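Local structure of C-type lectin domain family 4, member a4 (Mus musculus, 3VYJ) at residues Y15-D20 against N122-V127; G69-R74 against Q95-C100; K90-Q95 against W112-C117. The protein probably recognises carbohydrates in a calcium-dependent way as a dendritic-cell inhibitory receptor, this chain being its C-type lectin domain. All blocks are in the same frame, centred on the assembly; numbering follows the deposited sequence.

Interaction 1 (Y15-D20 against N122-V127); sequences YFILND and NSVCQV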
loop_
_atom_site.group_PDB
_atom_site.type_symbol
_atom_site.label_atom_id
_atom_site.label_comp_id
_atom_site.label_asym_id
_atom_site.label_seq_id
_atom_site.Cartn_x
_atom_site.Cartn_y
_atom_site.Cartn_z
ATOM N N TYR A 15 6.018 -1.676 -10.254
ATOM C CA TYR A 15 5.835 -0.994 -8.979
ATOM C C TYR A 15 6.730 0.200 -8.944
ATOM O O TYR A 15 7.817 0.171 -9.504
ATOM C CB TYR A 15 6.165 -1.920 -7.793
ATOM C CG TYR A 15 5.228 -3.083 -7.734
ATOM C CD1 TYR A 15 4.065 -3.017 -6.959
ATOM C CD2 TYR A 15 5.455 -4.227 -8.497
ATOM C CE1 TYR A 15 3.163 -4.060 -6.940
ATOM C CE2 TYR A 15 4.558 -5.288 -8.478
ATOM C CZ TYR A 15 3.413 -5.200 -7.691
ATOM O OH TYR A 15 2.509 -6.239 -7.637
ATOM N N PHE A 16 6.281 1.251 -8.266
ATOM C CA PHE A 16 7.071 2.459 -8.150
ATOM C C PHE A 16 6.959 2.941 -6.708
ATOM O O PHE A 16 5.843 3.080 -6.182
ATOM C CB PHE A 16 6.530 3.501 -9.122
ATOM C CG PHE A 16 7.421 4.688 -9.308
ATOM C CD1 PHE A 16 8.307 4.742 -10.381
ATOM C CD2 PHE A 16 7.380 5.754 -8.419
ATOM C CE1 PHE A 16 9.137 5.837 -10.555
ATOM C CE2 PHE A 16 8.205 6.853 -8.596
ATOM C CZ PHE A 16 9.083 6.893 -9.667
ATOM N N ILE A 17 8.108 3.194 -6.076
ATOM C CA ILE A 17 8.159 3.660 -4.697
ATOM C C ILE A 17 8.205 5.179 -4.722
ATOM O O ILE A 17 9.127 5.762 -5.270
ATOM C CB ILE A 17 9.405 3.109 -3.947
ATOM C CG1 ILE A 17 9.632 1.605 -4.204
ATOM C CG2 ILE A 17 9.333 3.391 -2.448
ATOM C CD1 ILE A 17 8.467 0.674 -3.914
ATOM N N LEU A 18 7.183 5.827 -4.168
ATOM C CA LEU A 18 7.158 7.282 -4.064
ATOM C C LEU A 18 7.786 7.656 -2.735
ATOM O O LEU A 18 7.180 7.473 -1.679
ATOM C CB LEU A 18 5.719 7.830 -4.165
ATOM C CG LEU A 18 4.911 7.641 -5.466
ATOM C CD1 LEU A 18 3.502 8.220 -5.335
ATOM C CD2 LEU A 18 5.605 8.270 -6.671
ATOM N N ASN A 19 9.028 8.127 -2.778
ATOM C CA ASN A 19 9.744 8.485 -1.566
ATOM C C ASN A 19 10.456 9.823 -1.725
ATOM O O ASN A 19 11.186 10.248 -0.841
ATOM C CB ASN A 19 10.699 7.365 -1.137
ATOM C CG ASN A 19 11.607 6.925 -2.257
ATOM O OD1 ASN A 19 11.746 7.620 -3.257
ATOM N ND2 ASN A 19 12.210 5.757 -2.105
ATOM N N ASP A 20 10.193 10.479 -2.855
ATOM C CA ASP A 20 10.631 11.844 -3.140
ATOM C C ASP A 20 10.189 12.835 -2.052
ATOM O O ASP A 20 10.970 13.693 -1.636
ATOM C CB ASP A 20 10.115 12.265 -4.531
ATOM C CG ASP A 20 10.133 13.779 -4.746
ATOM O OD1 ASP A 20 11.214 14.399 -4.612
ATOM O OD2 ASP A 20 9.061 14.348 -5.066
ATOM N N ASN A 122 5.129 8.267 2.533
ATOM C CA ASN A 122 5.549 7.715 1.246
ATOM C C ASN A 122 4.454 6.774 0.756
ATOM O O ASN A 122 3.512 6.518 1.492
ATOM C CB ASN A 122 6.868 6.944 1.427
ATOM C CG ASN A 122 8.023 7.858 1.823
ATOM O OD1 ASN A 122 8.216 8.918 1.239
ATOM N ND2 ASN A 122 8.771 7.458 2.834
ATOM N N SER A 123 4.579 6.224 -0.447
ATOM C CA SER A 123 3.579 5.273 -0.936
ATOM C C SER A 123 4.166 4.429 -2.040
ATOM O O SER A 123 5.296 4.687 -2.468
ATOM C CB SER A 123 2.359 6.032 -1.470
ATOM O OG SER A 123 2.751 6.914 -2.510
ATOM N N VAL A 124 3.398 3.439 -2.507
ATOM C CA VAL A 124 3.797 2.567 -3.618
ATOM C C VAL A 124 2.662 2.493 -4.644
ATOM O O VAL A 124 1.517 2.184 -4.256
ATOM C CB VAL A 124 4.076 1.143 -3.094
ATOM C CG1 VAL A 124 4.545 0.214 -4.216
ATOM C CG2 VAL A 124 5.073 1.207 -1.936
ATOM N N CYS A 125 2.978 2.792 -5.921
ATOM C CA CYS A 125 2.054 2.707 -7.052
ATOM C C CYS A 125 2.275 1.406 -7.784
ATOM O O CYS A 125 3.385 0.845 -7.746
ATOM C CB CYS A 125 2.273 3.858 -8.051
ATOM S SG CYS A 125 2.353 5.516 -7.338
ATOM N N GLN A 126 1.228 0.912 -8.450
ATOM C CA GLN A 126 1.344 -0.227 -9.354
ATOM C C GLN A 126 0.536 -0.029 -10.616
ATOM O O GLN A 126 -0.453 0.704 -10.626
ATOM C CB GLN A 126 0.978 -1.570 -8.698
ATOM C CG GLN A 126 -0.508 -1.845 -8.593
ATOM C CD GLN A 126 -0.850 -3.148 -7.892
ATOM O OE1 GLN A 126 0.009 -3.876 -7.410
ATOM N NE2 GLN A 126 -2.115 -3.450 -7.854
ATOM N N VAL A 127 0.979 -0.701 -11.677
ATOM C CA VAL A 127 0.348 -0.655 -12.985
ATOM C C VAL A 127 0.632 -2.001 -13.648
ATOM O O VAL A 127 1.629 -2.662 -13.322
ATOM C CB VAL A 127 0.884 0.533 -13.816
ATOM C CG1 VAL A 127 2.342 0.329 -14.234
ATOM C CG2 VAL A 127 -0.010 0.815 -15.031
#
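Tyr15 faces Gln126 in a non-hydrogen-bonded antiparallel pair, and their side chains run alongside each other in the same direction. With CG anti to the carbonyl carbon (chi1 -64°), the tyrosine ring is carried over the second strand until CE1 lies 3.8 Å from Gln126 CB; Phe50 meets the same ring from outside the pair. Phe16 and Cys125 form the first hydrogen-bonded pair: Phe16 N donates to Cys125 O at 3.0 Å and Phe16 O accepts from Cys125 N at 2.9 Å, while the phenyl ring turns off to meet Trp7. Ile17 returns to the side of the sheet that carries Tyr15, where CD1 sits 4.0 Å from Val124 CG1 and both branched chains lie side by side against Tyr61. Leu18 repeats the double backbone bond, Leu18 N to Ser123 O at 2.8 Å and Ser123 N to Leu18 O at 3.1 Å. Its CD1 lies against Cys125 SG (3.6 Å), next to the disulfide with Cys32. At Asn19 the contact fades to a brush with Asn122. Strand axes at 158° and this alternating register define an antiparallel ladder of the C-type lectin fold, pairing an early strand with the last, to which the disulfide fastens helix 25-34.

Interaction 2 (G69-R74 against Q95-C100); sequences GQRQWR and QDWERC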
loop_
_atom_site.group_PDB
_atom_site.type_symbol
_atom_site.label_atom_id
_atom_site.label_comp_id
_atom_site.label_asym_id
_atom_site.label_seq_id
_atom_site.Cartn_x
_atom_site.Cartn_y
_atom_site.Cartn_z
ATOM N N GLY A 69 -16.632 1.338 5.023
ATOM C CA GLY A 69 -17.825 1.339 5.857
ATOM C C GLY A 69 -17.487 1.077 7.292
ATOM O O GLY A 69 -16.763 1.844 7.918
ATOM N N GLN A 70 -18.007 -0.024 7.817
ATOM C CA GLN A 70 -17.832 -0.370 9.217
ATOM C C GLN A 70 -16.805 -1.511 9.254
ATOM O O GLN A 70 -17.171 -2.675 9.307
ATOM C CB GLN A 70 -19.197 -0.779 9.824
ATOM C CG GLN A 70 -19.259 -0.945 11.345
ATOM C CD GLN A 70 -19.170 0.376 12.097
ATOM O OE1 GLN A 70 -18.542 1.327 11.629
ATOM N NE2 GLN A 70 -19.804 0.446 13.272
ATOM N N ARG A 71 -15.518 -1.163 9.195
ATOM C CA ARG A 71 -14.441 -2.150 8.919
ATOM C C ARG A 71 -14.788 -3.057 7.751
ATOM O O ARG A 71 -14.750 -4.270 7.887
ATOM C CB ARG A 71 -14.081 -2.984 10.163
ATOM C CG ARG A 71 -12.705 -2.687 10.746
ATOM C CD ARG A 71 -12.577 -1.223 11.077
ATOM N NE ARG A 71 -11.233 -0.827 11.497
ATOM C CZ ARG A 71 -10.621 0.264 11.052
ATOM N NH1 ARG A 71 -11.202 1.018 10.121
ATOM N NH2 ARG A 71 -9.415 0.590 11.511
ATOM N N GLN A 72 -15.186 -2.454 6.633
ATOM C CA GLN A 72 -15.473 -3.175 5.393
ATOM C C GLN A 72 -14.379 -2.757 4.408
ATOM O O GLN A 72 -14.535 -1.789 3.630
ATOM C CB GLN A 72 -16.866 -2.821 4.830
ATOM C CG GLN A 72 -18.071 -3.333 5.630
ATOM C CD GLN A 72 -19.326 -2.505 5.361
ATOM O OE1 GLN A 72 -19.633 -1.584 6.101
ATOM N NE2 GLN A 72 -20.018 -2.796 4.276
ATOM N N TRP A 73 -13.257 -3.475 4.467
ATOM C CA TRP A 73 -12.083 -3.144 3.655
ATOM C C TRP A 73 -12.290 -3.377 2.197
ATOM O O TRP A 73 -12.760 -4.439 1.802
ATOM C CB TRP A 73 -10.880 -3.918 4.173
ATOM C CG TRP A 73 -10.563 -3.546 5.601
ATOM C CD1 TRP A 73 -10.853 -4.278 6.745
ATOM C CD2 TRP A 73 -9.909 -2.314 6.081
ATOM N NE1 TRP A 73 -10.433 -3.607 7.871
ATOM C CE2 TRP A 73 -9.856 -2.423 7.544
ATOM C CE3 TRP A 73 -9.370 -1.177 5.465
ATOM C CZ2 TRP A 73 -9.292 -1.427 8.341
ATOM C CZ3 TRP A 73 -8.814 -0.176 6.270
ATOM C CH2 TRP A 73 -8.768 -0.302 7.678
ATOM N N ARG A 74 -11.952 -2.389 1.372
ATOM C CA ARG A 74 -12.036 -2.541 -0.073
ATOM C C ARG A 74 -10.755 -2.050 -0.761
ATOM O O ARG A 74 -10.188 -1.008 -0.401
ATOM C CB ARG A 74 -13.310 -1.864 -0.633
ATOM C CG ARG A 74 -14.641 -2.523 -0.184
ATOM C CD ARG A 74 -15.924 -1.872 -0.730
ATOM N NE ARG A 74 -17.149 -2.320 -0.026
ATOM C CZ ARG A 74 -18.329 -1.669 0.004
ATOM N NH1 ARG A 74 -18.503 -0.513 -0.625
ATOM N NH2 ARG A 74 -19.353 -2.176 0.686
ATOM N N GLN A 95 -7.806 -1.181 16.847
ATOM C CA GLN A 95 -7.592 -0.176 17.896
ATOM C C GLN A 95 -8.438 1.089 17.734
ATOM O O GLN A 95 -8.704 1.782 18.716
ATOM C CB GLN A 95 -6.112 0.211 17.989
ATOM C CG GLN A 95 -5.166 -0.973 18.122
ATOM C CD GLN A 95 -5.628 -1.959 19.178
ATOM O OE1 GLN A 95 -5.726 -1.619 20.359
ATOM N NE2 GLN A 95 -5.931 -3.190 18.755
ATOM N N ASP A 96 -8.845 1.399 16.504
ATOM C CA ASP A 96 -9.512 2.668 16.207
ATOM C C ASP A 96 -10.302 2.528 14.898
ATOM O O ASP A 96 -10.432 1.433 14.376
ATOM C CB ASP A 96 -8.479 3.806 16.120
ATOM C CG ASP A 96 -7.456 3.591 14.991
ATOM O OD1 ASP A 96 -7.773 2.873 14.024
ATOM O OD2 ASP A 96 -6.337 4.136 15.063
ATOM N N TRP A 97 -10.823 3.623 14.363
ATOM C CA TRP A 97 -11.660 3.521 13.162
ATOM C C TRP A 97 -11.043 4.146 11.942
ATOM O O TRP A 97 -11.732 4.379 10.940
ATOM C CB TRP A 97 -13.035 4.134 13.424
ATOM C CG TRP A 97 -13.850 3.386 14.461
ATOM C CD1 TRP A 97 -14.060 3.739 15.793
ATOM C CD2 TRP A 97 -14.605 2.130 14.272
ATOM N NE1 TRP A 97 -14.865 2.816 16.425
ATOM C CE2 TRP A 97 -15.229 1.827 15.572
ATOM C CE3 TRP A 97 -14.818 1.262 13.202
ATOM C CZ2 TRP A 97 -16.026 0.697 15.764
ATOM C CZ3 TRP A 97 -15.614 0.123 13.409
ATOM C CH2 TRP A 97 -16.206 -0.149 14.660
ATOM N N GLU A 98 -9.745 4.441 11.997
ATOM C CA GLU A 98 -9.104 5.132 10.867
ATOM C C GLU A 98 -9.216 4.310 9.591
ATOM O O GLU A 98 -9.210 3.085 9.635
ATOM C CB GLU A 98 -7.659 5.535 11.190
ATOM C CG GLU A 98 -7.522 6.439 12.415
ATOM C CD GLU A 98 -8.200 7.808 12.274
ATOM O OE1 GLU A 98 -8.460 8.276 11.136
ATOM O OE2 GLU A 98 -8.463 8.444 13.321
ATOM N N ARG A 99 -9.330 4.989 8.460
ATOM C CA ARG A 99 -9.781 4.341 7.215
ATOM C C ARG A 99 -8.697 3.925 6.217
ATOM O O ARG A 99 -8.965 3.103 5.341
ATOM C CB ARG A 99 -10.831 5.227 6.521
ATOM C CG ARG A 99 -12.065 5.457 7.414
ATOM C CD ARG A 99 -13.247 6.136 6.717
ATOM N NE ARG A 99 -14.439 6.030 7.576
ATOM C CZ ARG A 99 -15.268 4.979 7.597
ATOM N NH1 ARG A 99 -15.096 3.948 6.774
ATOM N NH2 ARG A 99 -16.311 4.973 8.413
ATOM N N CYS A 100 -7.497 4.506 6.344
ATOM C CA CYS A 100 -6.358 4.255 5.423
ATOM C C CYS A 100 -5.291 3.328 6.035
ATOM O O CYS A 100 -5.355 2.999 7.209
ATOM C CB CYS A 100 -5.723 5.579 4.975
ATOM S SG CYS A 100 -6.690 6.438 3.704
#
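Glu98 O is gripped end-on by both terminal nitrogens of Arg71. Arg71 NH1 donates to it at 2.9 Å, from above the carbonyl plane, whereas Arg71 NH2, at 3.1 Å from Glu98 O, uses an in-plane lone pair. The oxygen lies in the guanidinium plane, and both faces of that plane are occupied. Trp73 CZ2 stands 3.4 Å above its centre, and Trp97 CA lies over the opposite face, toward the rim. A bend at chi2 (56°) turns the arginine chain into this slot, where the salt bridge to Asp67 and a hydrogen bond to Pro93 O further fix its rotation; the ion pair with Asp96 is long. Arg71 thus braces the long loop of the C-type lectin domain near residues that bind calcium in this protein, Glu98 among them, although no calcium is bound here. Asp96 OD1 shapes the same loop through an Asx turn, accepting from Glu98 N at 3.2 Å. A second grip runs the other way across the contact: Arg99 NH1 reaches Gly69 O at 2.9 Å on a lone pair, and Arg99 NH2 meets Gly69 O at 3.2 Å. Arg99 NH1 also bonds Asp67 O, so Asp67 ties both arginines to the end of strand 61-67. Toward solvent, Gln70 OE1 approaches Trp97 CZ3 at 3.6 Å, with the amide and indole planes only 16° apart.

Interaction 3 (K90-Q95 against W112-C117); sequences KGEPNQ and WNDIPC. With SO4 (sulfate ion), chain D; SO4 (sulfate ion), chain B.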
loop_
_atom_site.group_PDB
_atom_site.type_symbol
_atom_site.label_atom_id
_atom_site.label_comp_id
_atom_site.label_asym_id
_atom_site.label_seq_id
_atom_site.Cartn_x
_atom_site.Cartn_y
_atom_site.Cartn_z
ATOM N N LYS A 90 -0.133 -7.081 14.571
ATOM C CA LYS A 90 -1.011 -7.606 15.618
ATOM C C LYS A 90 -1.805 -6.479 16.263
ATOM O O LYS A 90 -1.258 -5.412 16.578
ATOM C CB LYS A 90 -0.208 -8.377 16.667
ATOM C CG LYS A 90 0.201 -9.772 16.212
ATOM C CD LYS A 90 1.189 -10.426 17.171
ATOM C CE LYS A 90 1.490 -11.853 16.739
ATOM N NZ LYS A 90 2.631 -12.426 17.501
ATOM N N GLY A 91 -3.105 -6.711 16.432
ATOM C CA GLY A 91 -3.999 -5.686 16.982
ATOM C C GLY A 91 -4.553 -4.739 15.930
ATOM O O GLY A 91 -5.520 -4.019 16.186
ATOM N N GLU A 92 -3.942 -4.734 14.745
ATOM C CA GLU A 92 -4.448 -3.949 13.618
ATOM C C GLU A 92 -5.539 -4.736 12.895
ATOM O O GLU A 92 -5.446 -5.958 12.796
ATOM C CB GLU A 92 -3.301 -3.615 12.659
ATOM C CG GLU A 92 -2.203 -2.802 13.318
ATOM C CD GLU A 92 -2.721 -1.464 13.799
ATOM O OE1 GLU A 92 -3.072 -0.632 12.950
ATOM O OE2 GLU A 92 -2.796 -1.247 15.022
ATOM N N PRO A 93 -6.586 -4.054 12.389
ATOM C CA PRO A 93 -6.922 -2.639 12.499
ATOM C C PRO A 93 -8.026 -2.397 13.537
ATOM O O PRO A 93 -8.988 -1.666 13.258
ATOM C CB PRO A 93 -7.462 -2.331 11.108
ATOM C CG PRO A 93 -8.185 -3.601 10.730
ATOM C CD PRO A 93 -7.510 -4.739 11.461
ATOM N N ASN A 94 -7.867 -2.986 14.723
ATOM C CA ASN A 94 -8.934 -3.043 15.737
ATOM C C ASN A 94 -8.861 -1.991 16.849
ATOM O O ASN A 94 -9.762 -1.907 17.685
ATOM C CB ASN A 94 -9.003 -4.445 16.343
ATOM C CG ASN A 94 -9.218 -5.523 15.296
ATOM O OD1 ASN A 94 -10.073 -5.393 14.422
ATOM N ND2 ASN A 94 -8.452 -6.605 15.391
ATOM N N GLN A 95 -7.806 -1.181 16.847
ATOM C CA GLN A 95 -7.592 -0.176 17.896
ATOM C C GLN A 95 -8.438 1.089 17.734
ATOM O O GLN A 95 -8.704 1.782 18.716
ATOM C CB GLN A 95 -6.112 0.211 17.989
ATOM C CG GLN A 95 -5.166 -0.973 18.122
ATOM C CD GLN A 95 -5.628 -1.959 19.178
ATOM O OE1 GLN A 95 -5.726 -1.619 20.359
ATOM N NE2 GLN A 95 -5.931 -3.190 18.755
ATOM N N TRP A 112 0.958 -4.229 8.047
ATOM C CA TRP A 112 0.081 -3.073 7.834
ATOM C C TRP A 112 -0.457 -2.492 9.104
ATOM O O TRP A 112 -0.789 -3.222 10.045
ATOM C CB TRP A 112 -1.120 -3.459 6.977
ATOM C CG TRP A 112 -0.833 -4.239 5.709
ATOM C CD1 TRP A 112 0.383 -4.379 5.031
ATOM C CD2 TRP A 112 -1.816 -4.980 4.897
ATOM N NE1 TRP A 112 0.227 -5.155 3.900
ATOM C CE2 TRP A 112 -1.080 -5.534 3.758
ATOM C CE3 TRP A 112 -3.194 -5.225 5.000
ATOM C CZ2 TRP A 112 -1.707 -6.293 2.781
ATOM C CZ3 TRP A 112 -3.813 -5.993 4.006
ATOM C CH2 TRP A 112 -3.088 -6.519 2.931
ATOM N N ASN A 113 -0.605 -1.168 9.093
ATOM C CA ASN A 113 -1.271 -0.388 10.130
ATOM C C ASN A 113 -2.339 0.508 9.494
ATOM O O ASN A 113 -2.135 1.064 8.412
ATOM C CB ASN A 113 -0.262 0.516 10.852
ATOM C CG ASN A 113 0.445 -0.180 12.009
ATOM O OD1 ASN A 113 0.361 -1.394 12.185
ATOM N ND2 ASN A 113 1.161 0.601 12.805
ATOM N N ASP A 114 -3.474 0.656 10.167
ATOM C CA ASP A 114 -4.484 1.609 9.702
ATOM C C ASP A 114 -4.124 2.957 10.309
ATOM O O ASP A 114 -3.668 3.012 11.441
ATOM C CB ASP A 114 -5.909 1.145 10.053
ATOM C CG ASP A 114 -6.209 1.258 11.539
ATOM O OD1 ASP A 114 -5.993 0.282 12.284
ATOM O OD2 ASP A 114 -6.598 2.360 11.958
ATOM N N ILE A 115 -4.246 4.030 9.534
ATOM C CA ILE A 115 -3.883 5.354 9.992
ATOM C C ILE A 115 -4.796 6.379 9.323
ATOM O O ILE A 115 -5.486 6.050 8.335
ATOM C CB ILE A 115 -2.424 5.728 9.604
ATOM C CG1 ILE A 115 -2.255 5.678 8.083
ATOM C CG2 ILE A 115 -1.403 4.852 10.333
ATOM C CD1 ILE A 115 -1.298 6.725 7.567
ATOM N N PRO A 116 -4.771 7.633 9.823
ATOM C CA PRO A 116 -5.540 8.696 9.178
ATOM C C PRO A 116 -5.111 8.962 7.735
ATOM O O PRO A 116 -3.909 9.086 7.449
ATOM C CB PRO A 116 -5.273 9.921 10.067
ATOM C CG PRO A 116 -4.945 9.348 11.419
ATOM C CD PRO A 116 -4.252 8.038 11.151
ATOM N N CYS A 117 -6.103 9.046 6.843
ATOM C CA CYS A 117 -5.909 9.298 5.418
ATOM C C CYS A 117 -5.196 10.606 5.170
ATOM O O CYS A 117 -4.524 10.771 4.150
ATOM C CB CYS A 117 -7.262 9.270 4.692
ATOM S SG CYS A 117 -8.005 7.621 4.777
HETATM S S SO4 D . -8.534 11.281 8.055
HETATM O O1 SO4 D . -8.438 9.902 7.529
HETATM O O2 SO4 D . -7.184 11.888 8.085
HETATM O O3 SO4 D . -9.437 12.065 7.167
HETATM O O4 SO4 D . -9.060 11.233 9.450
HETATM S S SO4 B . 3.328 -8.126 13.853
HETATM O O1 SO4 B . 4.556 -7.325 14.048
HETATM O O2 SO4 B . 3.528 -9.553 14.201
HETATM O O3 SO4 B . 2.285 -7.553 14.729
HETATM O O4 SO4 B . 2.942 -8.040 12.426
HETATM O O HOH W 1 -5.883 -0.310 14.839
#
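The carboxylates of Glu92 and Asp114 cross with their planes only 10° apart, and the nearest oxygens, Glu92 OE1 and Asp114 OD1, are 3.1 Å from each other. Both are acceptors, so donors, or a cation, would be expected to offset this closeness. One donor is the backbone: Asp114 N gives a hydrogen bond to Glu92 OE1 at 3.1 Å, meeting the oxygen nearly end-on with an angle of 152° at the hydrogen. Another is a water, which donates to Asp114 OD1 at 2.6 Å and, weakly, to Glu92 OE2, while accepting from Gln95 N at 2.9 Å. Asp114 CG stands between its own backbone N and carbonyl carbon (chi1 72°), which swings OD1 toward the loop, against Pro93, 3.2 Å from Pro93 CB. These residues belong to the Glu-Pro-Asn and Trp-Asn-Asp motifs of C-type lectins. Glu92, Asn94, Asn113 and Asp114 are calcium ligands of this protein, but no calcium is bound here and the water bridges Glu92 and Asp114 instead. The crowding of oxygens is consistent with a site built for the metal, whose charge would offset theirs. The peptide before Pro93 is cis, as in relatives where this turn presents Glu and Asn to one calcium; here the side chain of Asn94 points away from 112-117. Gly91 O steadies the turn, accepting from Gln95 NE2 at 2.7 Å and from Asn94 N at 3.0 Å, the two donors arriving from opposite faces of its plane. The amide of Asn113 also crosses the Glu92 carboxylate obliquely, their planes well turned from one another. Behind these residues, Arg71 forms a weak, long ion pair with Asp114, and Trp73 packs on both Pro93 and Asp114.

How the interactions relate
Interaction 1 lies on the opposite side of the chain's centre from the other two, its centre about 23 Å from that of interaction 2 and about 20 Å from that of interaction 3. All three reach one mixed sheet, through strands 13-19 and 121-128, strand 73-75 and the start of 100-106, and strand 109-115 respectively. In sequence, interaction 1 encloses both others, while interactions 2 and 3 cross with alternating segments and share Gln95. Their centres are about 8 Å apart, and the Cys100–Cys117 disulfide joins them directly. The pairing of an early strand with the last one thus sits far from the calcium-binding residues, which lie in 90-100 and 112-117 and hold no calcium here.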